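Local coordinates for protein CRISPR system Cmr subunit Cmr6 (Pyrococcus furiosus, PDB 4W8V) that binds RNA as a capping subunit of the type III-B Cmr complex, a CRISPR ribonucleoprotein that helps defend the archaeon against invading nucleic acids, at residues N179-P182 against W186-P189; L62-L67 against K82-A87; H13-K18 against K217-V222; L129-G134 against R212-K217. All blocks are in the same frame, centred on the assembly; numbering follows the deposited sequence.

Contact 1: N179-P182 against W186-P189; sequences NVPP and WYDP
A first torsion of -161° swings the indole of W186 away from its own backbone N, and one of -53° sets the ring of the next residue, Y187, beside its N, so that two successive aromatic rings converge on the pyrrolidine of P181. The phenol receives it on a face: P181 CG sits 3.9 Å from the centroid of the Y187 ring and 16° off its normal, a CH-pi contact displaced toward the rim. P181 CD reaches farther along the same ring, 3.6 Å from Y187 CZ. The indole meets the proline obliquely, with P181 CG 3.7 Å from W186 CE3, while P181 CB rests against W186 CA. The two aromatics also support each other, since Y187 CD2 stands above the middle of the indole face. The peptide bond before P181 is cis, which probably helps the loop fold back on itself. Several of these residues also touch crystal neighbours, so the lattice may influence their details. The contact lies at the surface, in the long loop between strands 161-165 and 192-197, whose later arm is tied by W186 O to H168 ND1 and by D188 O to N166 ND2, just beyond the end of strand 161-165.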
# COMPACT_ATOMS: atom_id res chain seq x y z
N ASN A 179 -15.79 -15.94 -5.60
CA ASN A 179 -14.69 -16.00 -6.52
C ASN A 179 -14.71 -14.73 -7.34
O ASN A 179 -15.63 -13.93 -7.25
CB ASN A 179 -14.75 -17.25 -7.40
CG ASN A 179 -13.54 -18.14 -7.20
OD1 ASN A 179 -12.40 -17.67 -7.18
ND2 ASN A 179 -13.78 -19.44 -7.03
N VAL A 180 -13.67 -14.53 -8.13
CA VAL A 180 -13.50 -13.26 -8.81
C VAL A 180 -13.14 -13.51 -10.26
O VAL A 180 -12.31 -14.36 -10.55
CB VAL A 180 -12.42 -12.40 -8.11
CG1 VAL A 180 -11.98 -11.32 -8.99
CG2 VAL A 180 -13.00 -11.78 -6.90
N PRO A 181 -13.80 -12.81 -11.19
CA PRO A 181 -14.96 -11.93 -10.95
C PRO A 181 -16.17 -12.73 -10.49
O PRO A 181 -16.28 -13.89 -10.87
CB PRO A 181 -15.21 -11.30 -12.33
CG PRO A 181 -13.92 -11.44 -13.06
CD PRO A 181 -13.34 -12.73 -12.58
N PRO A 182 -17.05 -12.13 -9.66
CA PRO A 182 -18.27 -12.78 -9.17
C PRO A 182 -19.28 -13.04 -10.30
O PRO A 182 -19.18 -12.41 -11.35
CB PRO A 182 -18.82 -11.76 -8.17
CG PRO A 182 -18.25 -10.44 -8.61
CD PRO A 182 -16.91 -10.75 -9.18
N TRP A 186 -17.39 -9.41 -14.73
CA TRP A 186 -16.25 -9.88 -15.50
C TRP A 186 -15.18 -8.80 -15.63
O TRP A 186 -15.33 -7.69 -15.12
CB TRP A 186 -16.69 -10.36 -16.89
CG TRP A 186 -15.68 -11.26 -17.57
CD1 TRP A 186 -15.05 -11.03 -18.76
CD2 TRP A 186 -15.17 -12.51 -17.08
NE1 TRP A 186 -14.19 -12.07 -19.05
CE2 TRP A 186 -14.24 -12.99 -18.03
CE3 TRP A 186 -15.41 -13.27 -15.92
CZ2 TRP A 186 -13.56 -14.19 -17.87
CZ3 TRP A 186 -14.74 -14.47 -15.77
CH2 TRP A 186 -13.82 -14.92 -16.73
N TYR A 187 -14.10 -9.15 -16.32
CA TYR A 187 -13.06 -8.21 -16.70
C TYR A 187 -13.58 -7.24 -17.75
O TYR A 187 -14.45 -7.58 -18.56
CB TYR A 187 -11.84 -8.95 -17.23
CG TYR A 187 -11.33 -10.01 -16.29
CD1 TYR A 187 -10.48 -9.69 -15.25
CD2 TYR A 187 -11.71 -11.34 -16.45
CE1 TYR A 187 -10.01 -10.65 -14.38
CE2 TYR A 187 -11.25 -12.32 -15.57
CZ TYR A 187 -10.39 -11.96 -14.54
OH TYR A 187 -9.93 -12.91 -13.66
N ASP A 188 -13.03 -6.03 -17.74
CA ASP A 188 -13.32 -5.03 -18.75
C ASP A 188 -12.49 -5.38 -19.99
O ASP A 188 -11.46 -6.04 -19.87
CB ASP A 188 -13.01 -3.64 -18.21
CG ASP A 188 -13.88 -3.29 -17.02
OD1 ASP A 188 -15.12 -3.50 -17.10
OD2 ASP A 188 -13.33 -2.83 -15.99
N PRO A 189 -12.96 -4.97 -21.18
CA PRO A 189 -12.30 -5.26 -22.46
C PRO A 189 -11.13 -4.33 -22.77
O PRO A 189 -11.08 -3.67 -23.80
CB PRO A 189 -13.43 -5.05 -23.48
CG PRO A 189 -14.22 -3.97 -22.88
CD PRO A 189 -14.24 -4.28 -21.40

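Contact 2: L62-L67 against K82-A87; sequences LTYYVL and KTVQDA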
# COMPACT_ATOMS: atom_id res chain seq x y z
N LEU A 62 -4.54 -1.48 4.79
CA LEU A 62 -4.08 -2.13 6.01
C LEU A 62 -4.78 -1.54 7.23
O LEU A 62 -5.30 -2.29 8.07
CB LEU A 62 -2.57 -1.98 6.16
CG LEU A 62 -1.93 -2.44 7.47
CD1 LEU A 62 -2.21 -3.89 7.74
CD2 LEU A 62 -0.42 -2.20 7.42
N THR A 63 -4.82 -0.21 7.30
CA THR A 63 -5.36 0.44 8.49
C THR A 63 -6.88 0.33 8.58
O THR A 63 -7.43 0.37 9.67
CB THR A 63 -4.96 1.93 8.54
OG1 THR A 63 -5.71 2.67 7.57
CG2 THR A 63 -3.47 2.09 8.26
N TYR A 64 -7.57 0.21 7.44
CA TYR A 64 -9.03 0.08 7.49
C TYR A 64 -9.36 -1.33 7.93
O TYR A 64 -10.37 -1.57 8.58
CB TYR A 64 -9.67 0.36 6.14
CG TYR A 64 -9.29 1.67 5.51
CD1 TYR A 64 -8.93 2.76 6.29
CD2 TYR A 64 -9.27 1.81 4.13
CE1 TYR A 64 -8.58 3.95 5.71
CE2 TYR A 64 -8.93 3.00 3.55
CZ TYR A 64 -8.58 4.06 4.34
OH TYR A 64 -8.23 5.25 3.75
N TYR A 65 -8.49 -2.26 7.55
CA TYR A 65 -8.64 -3.66 7.90
C TYR A 65 -8.49 -3.86 9.41
O TYR A 65 -9.30 -4.53 10.05
CB TYR A 65 -7.62 -4.48 7.14
CG TYR A 65 -7.67 -5.97 7.38
CD1 TYR A 65 -6.91 -6.56 8.39
CD2 TYR A 65 -8.43 -6.79 6.57
CE1 TYR A 65 -6.94 -7.93 8.61
CE2 TYR A 65 -8.47 -8.16 6.77
CZ TYR A 65 -7.72 -8.72 7.79
OH TYR A 65 -7.77 -10.09 7.98
N VAL A 66 -7.45 -3.26 9.97
CA VAL A 66 -7.19 -3.37 11.39
C VAL A 66 -8.27 -2.66 12.20
O VAL A 66 -8.78 -3.20 13.19
CB VAL A 66 -5.79 -2.78 11.73
CG1 VAL A 66 -5.68 -2.45 13.20
CG2 VAL A 66 -4.71 -3.73 11.27
N LEU A 67 -8.65 -1.45 11.78
CA LEU A 67 -9.60 -0.64 12.54
C LEU A 67 -11.02 -1.21 12.51
O LEU A 67 -11.85 -0.85 13.34
CB LEU A 67 -9.61 0.80 12.03
CG LEU A 67 -8.49 1.67 12.62
CD1 LEU A 67 -8.51 3.08 12.05
CD2 LEU A 67 -8.63 1.70 14.13
N LYS A 82 -15.78 -2.16 5.31
CA LYS A 82 -16.29 -1.27 4.29
C LYS A 82 -16.67 0.06 4.93
O LYS A 82 -16.46 1.13 4.36
CB LYS A 82 -17.49 -1.91 3.57
CG LYS A 82 -18.01 -1.06 2.42
CD LYS A 82 -18.83 -1.87 1.43
CE LYS A 82 -19.06 -1.07 0.14
NZ LYS A 82 -19.64 0.29 0.39
N THR A 83 -17.21 -0.02 6.14
CA THR A 83 -17.56 1.16 6.90
C THR A 83 -16.34 2.01 7.22
O THR A 83 -16.36 3.22 7.02
CB THR A 83 -18.25 0.78 8.22
OG1 THR A 83 -19.49 0.14 7.93
CG2 THR A 83 -18.52 2.02 9.06
N VAL A 84 -15.28 1.39 7.72
CA VAL A 84 -14.07 2.13 8.08
C VAL A 84 -13.43 2.74 6.83
O VAL A 84 -13.01 3.90 6.84
CB VAL A 84 -13.04 1.23 8.80
CG1 VAL A 84 -11.76 2.01 9.12
CG2 VAL A 84 -13.63 0.64 10.08
N GLN A 85 -13.40 1.97 5.75
CA GLN A 85 -12.80 2.40 4.49
C GLN A 85 -13.55 3.61 3.93
O GLN A 85 -12.95 4.66 3.66
CB GLN A 85 -12.78 1.22 3.50
CG GLN A 85 -12.38 1.52 2.07
CD GLN A 85 -12.98 0.51 1.10
OE1 GLN A 85 -14.17 0.56 0.79
NE2 GLN A 85 -12.17 -0.43 0.64
N ASP A 86 -14.87 3.47 3.80
CA ASP A 86 -15.71 4.56 3.28
C ASP A 86 -15.61 5.80 4.15
O ASP A 86 -15.64 6.92 3.63
CB ASP A 86 -17.18 4.13 3.18
CG ASP A 86 -17.43 3.19 2.02
OD1 ASP A 86 -16.50 2.98 1.21
OD2 ASP A 86 -18.56 2.66 1.91
N ALA A 87 -15.49 5.61 5.46
CA ALA A 87 -15.39 6.73 6.39
C ALA A 87 -14.11 7.51 6.19
O ALA A 87 -14.14 8.73 6.05
CB ALA A 87 -15.47 6.24 7.82
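Y64 lays its ring against the backbone of Q85, whose CA lies 3.9 Å from the ring centroid and 25° off the normal, a CH-pi contact over one face. The aliphatic start of the glutamine follows the same ring, with Q85 CB 3.6 Å from Y64 CD2. With CG anti to the carbonyl carbon (chi1 -52°), the tyrosine, whose CB points toward helix 77-90, offers that ring face to Q85. V84 completes the inner layer. Its CG1 methyl comes to 3.7 Å from Y64 CA and 3.8 Å from L67 CB, so it fits between two residues one helical turn apart; its CG2 methyl lies near the L67 carbonyl. The short helical segments approach to 8.4 Å between axes, at 134° between their directions, close enough for side chains to touch the opposite backbone.

Around this shell, the hydroxyl of Y64 is hydrogen-bonded to R60 NH1, one turn earlier on helix 52-68, and its ring also meets that of F88 on the partner helix. V84 continues onto I71 and L97, and L67 onto I126 and L129 of helix 122-133, which joins the pair to a larger core. Away from the interface, K82 NZ and D86 OD2 form a salt bridge of 3.0 Å along helix 77-90. Methyl, methylene and CA carbons and one ring face thus make the contact between the segments apolar, so it probably rests on close packing and burial, while the Y64 hydroxyl is satisfied by R60 on its own helix.

Contact 3: H13-K18 against K217-V222; sequences HAITGK and KAFSLV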
# COMPACT_ATOMS: atom_id res chain seq x y z
N HIS A 13 11.29 15.76 6.31
CA HIS A 13 12.01 14.61 6.83
C HIS A 13 11.75 13.41 5.93
O HIS A 13 10.60 13.01 5.74
CB HIS A 13 11.57 14.29 8.26
CG HIS A 13 12.05 15.28 9.28
ND1 HIS A 13 11.21 16.20 9.87
CD2 HIS A 13 13.28 15.50 9.80
CE1 HIS A 13 11.90 16.94 10.72
NE2 HIS A 13 13.16 16.54 10.69
N ALA A 14 12.81 12.83 5.38
CA ALA A 14 12.63 11.68 4.51
C ALA A 14 13.10 10.39 5.18
O ALA A 14 14.30 10.15 5.27
CB ALA A 14 13.36 11.89 3.19
N ILE A 15 12.16 9.56 5.61
CA ILE A 15 12.50 8.25 6.15
C ILE A 15 12.60 7.26 4.99
O ILE A 15 11.65 7.09 4.23
CB ILE A 15 11.46 7.73 7.17
CG1 ILE A 15 11.09 8.83 8.17
CG2 ILE A 15 11.99 6.50 7.88
CD1 ILE A 15 12.28 9.40 8.94
N THR A 16 13.75 6.62 4.84
CA THR A 16 13.92 5.67 3.75
C THR A 16 14.44 4.31 4.20
O THR A 16 14.98 4.16 5.29
CB THR A 16 14.88 6.21 2.69
OG1 THR A 16 16.24 6.03 3.13
CG2 THR A 16 14.61 7.68 2.41
N GLY A 17 14.25 3.33 3.32
CA GLY A 17 14.82 2.01 3.49
C GLY A 17 15.03 1.33 2.15
O GLY A 17 14.45 1.73 1.15
N LYS A 18 15.86 0.29 2.13
CA LYS A 18 16.06 -0.51 0.94
C LYS A 18 15.30 -1.82 1.03
O LYS A 18 15.42 -2.54 2.01
CB LYS A 18 17.55 -0.79 0.72
CG LYS A 18 18.38 0.43 0.40
CD LYS A 18 19.79 0.00 0.03
CE LYS A 18 20.72 1.18 -0.12
NZ LYS A 18 22.13 0.70 -0.19
N LYS A 217 6.09 6.78 11.80
CA LYS A 217 4.99 5.86 11.98
C LYS A 217 4.47 5.40 10.62
O LYS A 217 4.22 4.22 10.41
CB LYS A 217 3.88 6.51 12.79
CG LYS A 217 4.28 6.87 14.20
CD LYS A 217 3.08 7.27 15.03
CE LYS A 217 3.51 7.76 16.41
NZ LYS A 217 2.34 8.18 17.24
N ALA A 218 4.33 6.37 9.71
CA ALA A 218 3.89 6.11 8.35
C ALA A 218 4.78 5.08 7.68
O ALA A 218 4.30 4.15 7.03
CB ALA A 218 3.87 7.41 7.54
N PHE A 219 6.07 5.25 7.86
CA PHE A 219 7.06 4.36 7.28
C PHE A 219 6.89 2.94 7.81
O PHE A 219 7.07 1.96 7.09
CB PHE A 219 8.47 4.87 7.58
CG PHE A 219 9.55 4.08 6.90
CD1 PHE A 219 9.77 4.22 5.53
CD2 PHE A 219 10.33 3.19 7.61
CE1 PHE A 219 10.75 3.48 4.89
CE2 PHE A 219 11.32 2.45 6.98
CZ PHE A 219 11.53 2.60 5.62
N SER A 220 6.52 2.84 9.08
CA SER A 220 6.37 1.55 9.74
C SER A 220 5.14 0.83 9.21
O SER A 220 5.14 -0.38 9.04
CB SER A 220 6.28 1.74 11.25
OG SER A 220 7.56 1.98 11.80
N LEU A 221 4.10 1.60 8.93
CA LEU A 221 2.92 1.04 8.31
C LEU A 221 3.24 0.56 6.90
O LEU A 221 2.79 -0.50 6.48
CB LEU A 221 1.78 2.07 8.31
CG LEU A 221 1.15 2.32 9.68
CD1 LEU A 221 0.09 3.39 9.58
CD2 LEU A 221 0.56 1.02 10.25
N VAL A 222 4.06 1.31 6.17
CA VAL A 222 4.39 0.96 4.80
C VAL A 222 5.19 -0.34 4.75
O VAL A 222 4.93 -1.22 3.92
CB VAL A 222 5.18 2.11 4.13
CG1 VAL A 222 5.94 1.63 2.90
CG2 VAL A 222 4.25 3.26 3.80
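F219 projects from its helix onto residues I15, T16 and G17 of strand 13-21 and contributes about half of the buried surface. With CG anti to the backbone N (chi1 -174°), the phenyl group extends from helix 212-228 toward the strand.

I15 is the second large contributor. Its CG2 branch lies over one face of the phenyl ring, 3.8 Å from the centroid and 22° off the normal, in a CH-pi contact; the nearest ring atom is F219 CG, 3.6 Å from I15 CG2. The other branch, CG1 and CD1, runs back along the helix to T215 and E216, so the two branches touch different residues of the helix.

G17 serves the far end of the ring. Having no side chain, it lets F219 CZ come to 3.6 Å from its backbone N, and CZ also rests 3.7 Å from the carbonyl carbon of T16. The ring meets these peptide atoms obliquely. T16 itself directs its CB away from the helix.

Strand and helix run nearly alongside each other; the axes of the two short segments come within 9.0 Å, 25° from parallel. Next to I15 in the sheet, V207 of strand 202-209 also supports F219, and V222 packs on the same strand. The modelled chain is the C-terminal, RAMP-family part of Cmr6. Strand order 4-1-3-2, with helix 212-228 between strands 202-209 and 242-244 along the chain, is that of the ferredoxin-like, RRM-related fold of RAMP proteins, in which strand 13-21 is the first strand and this helix probably the second canonical helix.

Contact 4: L129-G134 against R212-K217; sequences LIRIFG and RELTEK
L214 reaches toward helix 122-133 with both methyl groups and meets R131 and I132 there. The apolar part is made with I132, whose CG1 lies 3.7 Å from L214 CG and 3.8 Å from L214 CD1. Because CG of L214 is anti to the backbone N (chi1 -176°), its isobutyl fork extends toward that helix.

A second kind of contact sets this hydrophobic fork against a charged plane. L214 CD2 sits over one face of the R131 guanidinium, 3.5 Å from NH2, while L214 CD1 comes near NH1. A bend at chi3 (50°) folds the arginine so that its flat end lies against the leucine.

Salt bridges hold that flat end in place. R131 NH2 pairs with D211 OD2, just before the second segment, and R131 NE with E141 OE1, so NE and NH2 engage the acids while L214 lies over a face. The two acids probably fix the rotation of the group and stabilise its charge. K217 sends its amine to E128 on helix 122-133, which adds an ionic link between the same two helices.

Helix 122-133 ends at F133, one residue after I132, and G134 leaves helical angles with positive phi; F133 packs on helix 52-68. Another side of helix 212-228 faces strand 13-21, so this first part of the helix lies between helix 122-133 and the sheet.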
# COMPACT_ATOMS: atom_id res chain seq x y z
N LEU A 129 -3.80 9.32 11.81
CA LEU A 129 -4.09 8.68 10.53
C LEU A 129 -4.77 9.66 9.58
O LEU A 129 -4.52 9.64 8.38
CB LEU A 129 -4.96 7.44 10.71
CG LEU A 129 -4.34 6.25 11.43
CD1 LEU A 129 -5.38 5.22 11.80
CD2 LEU A 129 -3.26 5.62 10.57
N ILE A 130 -5.64 10.50 10.13
CA ILE A 130 -6.19 11.62 9.38
C ILE A 130 -5.04 12.48 8.84
O ILE A 130 -5.04 12.87 7.68
CB ILE A 130 -7.15 12.47 10.24
CG1 ILE A 130 -8.47 11.72 10.44
CG2 ILE A 130 -7.43 13.81 9.57
CD1 ILE A 130 -9.42 12.39 11.42
N ARG A 131 -4.04 12.74 9.67
CA ARG A 131 -2.92 13.56 9.24
C ARG A 131 -2.02 12.86 8.22
O ARG A 131 -1.53 13.48 7.28
CB ARG A 131 -2.09 14.00 10.45
CG ARG A 131 -2.85 14.90 11.40
CD ARG A 131 -2.04 15.16 12.64
NE ARG A 131 -0.70 15.59 12.28
CZ ARG A 131 0.38 15.36 13.00
NH1 ARG A 131 0.29 14.70 14.15
NH2 ARG A 131 1.56 15.79 12.57
N ILE A 132 -1.80 11.56 8.40
CA ILE A 132 -0.93 10.80 7.50
C ILE A 132 -1.48 10.73 6.08
O ILE A 132 -0.77 11.04 5.12
CB ILE A 132 -0.68 9.38 8.04
CG1 ILE A 132 0.22 9.43 9.28
CG2 ILE A 132 -0.04 8.49 6.98
CD1 ILE A 132 0.44 8.08 9.94
N PHE A 133 -2.75 10.34 5.96
CA PHE A 133 -3.36 10.05 4.67
C PHE A 133 -4.21 11.19 4.13
O PHE A 133 -4.40 11.33 2.92
CB PHE A 133 -4.22 8.78 4.77
CG PHE A 133 -3.43 7.55 5.13
CD1 PHE A 133 -2.62 6.93 4.20
CD2 PHE A 133 -3.51 7.00 6.41
CE1 PHE A 133 -1.89 5.80 4.52
CE2 PHE A 133 -2.78 5.87 6.73
CZ PHE A 133 -1.97 5.27 5.78
N GLY A 134 -4.73 12.02 5.04
CA GLY A 134 -5.64 13.08 4.67
C GLY A 134 -7.05 12.56 4.59
O GLY A 134 -7.28 11.37 4.73
N ARG A 212 8.47 14.59 12.07
CA ARG A 212 9.33 13.43 11.94
C ARG A 212 8.73 12.16 12.56
O ARG A 212 8.82 11.08 11.98
CB ARG A 212 10.69 13.70 12.56
CG ARG A 212 11.60 12.50 12.49
CD ARG A 212 13.00 12.81 12.96
NE ARG A 212 13.84 11.61 12.89
CZ ARG A 212 14.54 11.25 11.82
NH1 ARG A 212 14.52 12.00 10.72
NH2 ARG A 212 15.27 10.14 11.85
N GLU A 213 8.13 12.29 13.74
CA GLU A 213 7.61 11.11 14.41
C GLU A 213 6.35 10.59 13.71
O GLU A 213 6.11 9.38 13.69
CB GLU A 213 7.31 11.40 15.88
N LEU A 214 5.56 11.49 13.15
CA LEU A 214 4.39 11.08 12.38
C LEU A 214 4.84 10.35 11.12
O LEU A 214 4.30 9.30 10.78
CB LEU A 214 3.52 12.28 12.01
CG LEU A 214 2.22 11.86 11.31
CD1 LEU A 214 1.20 11.38 12.33
CD2 LEU A 214 1.66 12.97 10.42
N THR A 215 5.84 10.90 10.45
CA THR A 215 6.36 10.33 9.22
C THR A 215 6.97 8.95 9.48
O THR A 215 6.81 8.03 8.67
CB THR A 215 7.41 11.26 8.59
OG1 THR A 215 6.78 12.51 8.28
CG2 THR A 215 7.98 10.67 7.31
N GLU A 216 7.63 8.80 10.62
CA GLU A 216 8.25 7.53 10.97
C GLU A 216 7.21 6.43 11.16
O GLU A 216 7.42 5.30 10.73
CB GLU A 216 9.09 7.66 12.24
CG GLU A 216 10.49 8.17 11.98
CD GLU A 216 11.30 8.38 13.24
OE1 GLU A 216 10.69 8.47 14.33
OE2 GLU A 216 12.54 8.45 13.14
N LYS A 217 6.09 6.78 11.80
CA LYS A 217 4.99 5.86 11.98
C LYS A 217 4.47 5.40 10.62
O LYS A 217 4.22 4.22 10.41
CB LYS A 217 3.88 6.51 12.79
CG LYS A 217 4.28 6.87 14.20
CD LYS A 217 3.08 7.27 15.03
CE LYS A 217 3.51 7.76 16.41
NZ LYS A 217 2.34 8.18 17.24

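Contacts 3 and 4 share helix 212-228 and residue K217; their centres are 10 Å apart, and I15 CG1 packs 3.7 Å from T215 CG2. Contact 2 joins the same helical layer, about 16 Å from contact 4 and 21 Å from contact 3 between centres: L67 CD1 meets L129 CD1 at 3.8 Å, and L62 CD2 lies 3.8 Å from L221 O. T63 bridges both, touching L221 and F133. Contact 1 is remote, about 24 Å from contact 2 and 35 Å from contacts 3 and 4, and lies across the chain's centre from the latter pair. Sequentially, contact 3 encloses the other three.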